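Local coordinates for protein aromatic amino acid beta-eliminating lyase/threonine aldolase (Exiguobacterium sibiricum, PDB 3LWS) that belongs to the beta-eliminating lyase family of pyridoxal-phosphate-dependent enzymes and carries its cofactor covalently bound to a lysine side chain, at residues A[27-32]-A[247-252]. Numbering follows the deposited sequence.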
loop_
_atom_site.group_PDB
_atom_site.type_symbol
_atom_site.label_atom_id
_atom_site.label_comp_id
_atom_site.label_asym_id
_atom_site.label_seq_id
_atom_site.Cartn_x
_atom_site.Cartn_y
_atom_site.Cartn_z
ATOM N N LEU A 27 -9.348 -5.101 12.244
ATOM C CA LEU A 27 -8.650 -6.163 11.472
ATOM C C LEU A 27 -8.846 -7.493 12.169
ATOM O O LEU A 27 -9.303 -8.424 11.540
ATOM C CB LEU A 27 -7.152 -5.870 11.255
ATOM C CG LEU A 27 -6.295 -6.777 10.331
ATOM C CD1 LEU A 27 -6.689 -6.734 8.856
ATOM C CD2 LEU A 27 -4.822 -6.394 10.460
ATOM N N LYS A 28 -8.609 -7.562 13.489
ATOM C CA LYS A 28 -8.768 -8.841 14.186
ATOM C C LYS A 28 -10.166 -9.424 14.008
ATOM O O LYS A 28 -10.298 -10.597 13.740
ATOM C CB LYS A 28 -8.333 -8.782 15.650
ATOM C CG LYS A 28 -6.819 -8.540 15.801
ATOM C CD LYS A 28 -6.345 -8.567 17.239
ATOM C CE LYS A 28 -6.454 -9.932 17.861
ATOM N NZ LYS A 28 -5.587 -10.112 19.027
ATOM N N THR A 29 -11.190 -8.601 14.064
ATOM C CA THR A 29 -12.527 -9.097 13.847
ATOM C C THR A 29 -12.701 -9.685 12.435
ATOM O O THR A 29 -13.274 -10.752 12.297
ATOM C CB THR A 29 -13.586 -8.055 14.073
ATOM O OG1 THR A 29 -13.522 -7.607 15.422
ATOM C CG2 THR A 29 -14.979 -8.647 13.800
ATOM N N ALA A 30 -12.221 -8.997 11.401
ATOM C CA ALA A 30 -12.328 -9.525 10.014
ATOM C C ALA A 30 -11.630 -10.897 9.844
ATOM O O ALA A 30 -12.020 -11.735 9.036
ATOM C CB ALA A 30 -11.725 -8.494 9.008
ATOM N N PHE A 31 -10.566 -11.121 10.594
ATOM C CA PHE A 31 -9.772 -12.343 10.457
ATOM C C PHE A 31 -10.099 -13.522 11.408
ATOM O O PHE A 31 -9.644 -14.671 11.172
ATOM C CB PHE A 31 -8.308 -11.987 10.572
ATOM C CG PHE A 31 -7.725 -11.520 9.277
ATOM C CD1 PHE A 31 -7.884 -10.201 8.862
ATOM C CD2 PHE A 31 -7.019 -12.402 8.474
ATOM C CE1 PHE A 31 -7.350 -9.766 7.659
ATOM C CE2 PHE A 31 -6.498 -11.979 7.275
ATOM C CZ PHE A 31 -6.664 -10.650 6.870
ATOM N N ALA A 32 -10.887 -13.254 12.438
ATOM C CA ALA A 32 -11.062 -14.217 13.557
ATOM C C ALA A 32 -11.563 -15.606 13.143
ATOM O O ALA A 32 -11.311 -16.592 13.834
ATOM C CB ALA A 32 -11.956 -13.595 14.677
ATOM N N ALA A 247 -11.672 -5.965 3.741
ATOM C CA ALA A 247 -12.567 -5.273 2.800
ATOM C C ALA A 247 -13.814 -6.073 2.482
ATOM O O ALA A 247 -14.947 -5.579 2.594
ATOM C CB ALA A 247 -11.802 -4.964 1.486
ATOM N N ASP A 248 -13.613 -7.333 2.112
ATOM C CA ASP A 248 -14.723 -8.230 1.803
ATOM C C ASP A 248 -15.622 -8.498 3.006
ATOM O O ASP A 248 -16.837 -8.491 2.859
ATOM C CB ASP A 248 -14.186 -9.575 1.277
ATOM C CG ASP A 248 -15.122 -10.232 0.272
ATOM O OD1 ASP A 248 -16.080 -9.597 -0.184
ATOM O OD2 ASP A 248 -14.867 -11.369 -0.083
ATOM N N TYR A 249 -15.018 -8.733 4.176
ATOM C CA TYR A 249 -15.763 -8.904 5.428
ATOM C C TYR A 249 -16.654 -7.724 5.761
ATOM O O TYR A 249 -17.810 -7.935 6.151
ATOM C CB TYR A 249 -14.829 -9.131 6.626
ATOM C CG TYR A 249 -15.545 -9.297 7.957
ATOM C CD1 TYR A 249 -15.852 -10.555 8.454
ATOM C CD2 TYR A 249 -15.879 -8.199 8.742
ATOM C CE1 TYR A 249 -16.536 -10.711 9.667
ATOM C CE2 TYR A 249 -16.558 -8.359 9.978
ATOM C CZ TYR A 249 -16.865 -9.624 10.415
ATOM O OH TYR A 249 -17.499 -9.791 11.615
ATOM N N TYR A 250 -16.122 -6.488 5.679
ATOM C CA TYR A 250 -16.969 -5.311 6.024
ATOM C C TYR A 250 -17.977 -5.036 4.932
ATOM O O TYR A 250 -19.067 -4.536 5.202
ATOM C CB TYR A 250 -16.123 -4.100 6.447
ATOM C CG TYR A 250 -15.493 -4.403 7.784
ATOM C CD1 TYR A 250 -16.267 -4.460 8.940
ATOM C CD2 TYR A 250 -14.145 -4.695 7.900
ATOM C CE1 TYR A 250 -15.720 -4.787 10.141
ATOM C CE2 TYR A 250 -13.592 -5.017 9.108
ATOM C CZ TYR A 250 -14.378 -5.081 10.214
ATOM O OH TYR A 250 -13.822 -5.382 11.427
ATOM N N TYR A 251 -17.632 -5.404 3.699
ATOM C CA TYR A 251 -18.604 -5.361 2.613
ATOM C C TYR A 251 -19.778 -6.302 2.923
ATOM O O TYR A 251 -20.933 -5.870 2.927
ATOM C CB TYR A 251 -17.976 -5.689 1.245
ATOM C CG TYR A 251 -19.006 -5.765 0.154
ATOM C CD1 TYR A 251 -19.491 -4.608 -0.453
ATOM C CD2 TYR A 251 -19.557 -6.992 -0.230
ATOM C CE1 TYR A 251 -20.464 -4.665 -1.442
ATOM C CE2 TYR A 251 -20.541 -7.052 -1.231
ATOM C CZ TYR A 251 -20.992 -5.895 -1.822
ATOM O OH TYR A 251 -21.947 -5.935 -2.803
ATOM N N GLU A 252 -19.494 -7.571 3.201
ATOM C CA GLU A 252 -20.581 -8.498 3.487
ATOM C C GLU A 252 -21.366 -8.040 4.710
ATOM O O GLU A 252 -22.608 -8.056 4.673
ATOM C CB GLU A 252 -20.069 -9.939 3.635
ATOM C CG GLU A 252 -19.593 -10.507 2.334
ATOM C CD GLU A 252 -20.685 -10.575 1.273
ATOM O OE1 GLU A 252 -21.855 -10.843 1.634
ATOM O OE2 GLU A 252 -20.381 -10.344 0.091
#
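Ala30 lies against two neighbouring tyrosines, Tyr249 and Tyr250, where helix 24-31 crosses helix 241-254 nearly at right angles (81°) in a fold type I, pyridoxal-phosphate-dependent enzyme. At the crossing point the short axes are 9.4 Å apart. The backbone itself supplies the main contact with Tyr249: Ala30 CA sits over one face of the ring in a CH-pi contact, 4.0 Å from the centroid and 16° off the ring normal. Thr29 O lies over that same face, nearer the rim. Tyr249 has CG anti to its backbone N (chi1 179°), which carries the ring across the flank of helix 24-31, its hydroxyl end passing the methyl of Thr29, with CG2 3.5 Å from OH.

Tyr250 turns its CG beside the backbone N instead, and its ring reaches Ala30 CB obliquely, from a direction well round from that of Tyr249, with CE2 at 3.9 Å from CB. The two tyrosine rings also touch each other, Tyr249 CD2 standing 3.6 Å above the centre of the Tyr250 ring. Contact between the segments is thus apolar and CH-pi, and the polar ends find partners just before residue 27: Thr29 OG1 bonds within its own helix to Gly25 O, while Tyr250 OH reaches across to Val26 O, a bond that joins the two helices. Away from the tyrosines, Lys28 and Phe31 face the second subunit, where Lys28 NZ hydrogen-bonds to Phe31 O of that chain. Beside its bond to Val26, Tyr250 OH comes to 3.8 Å from Thr29 CB.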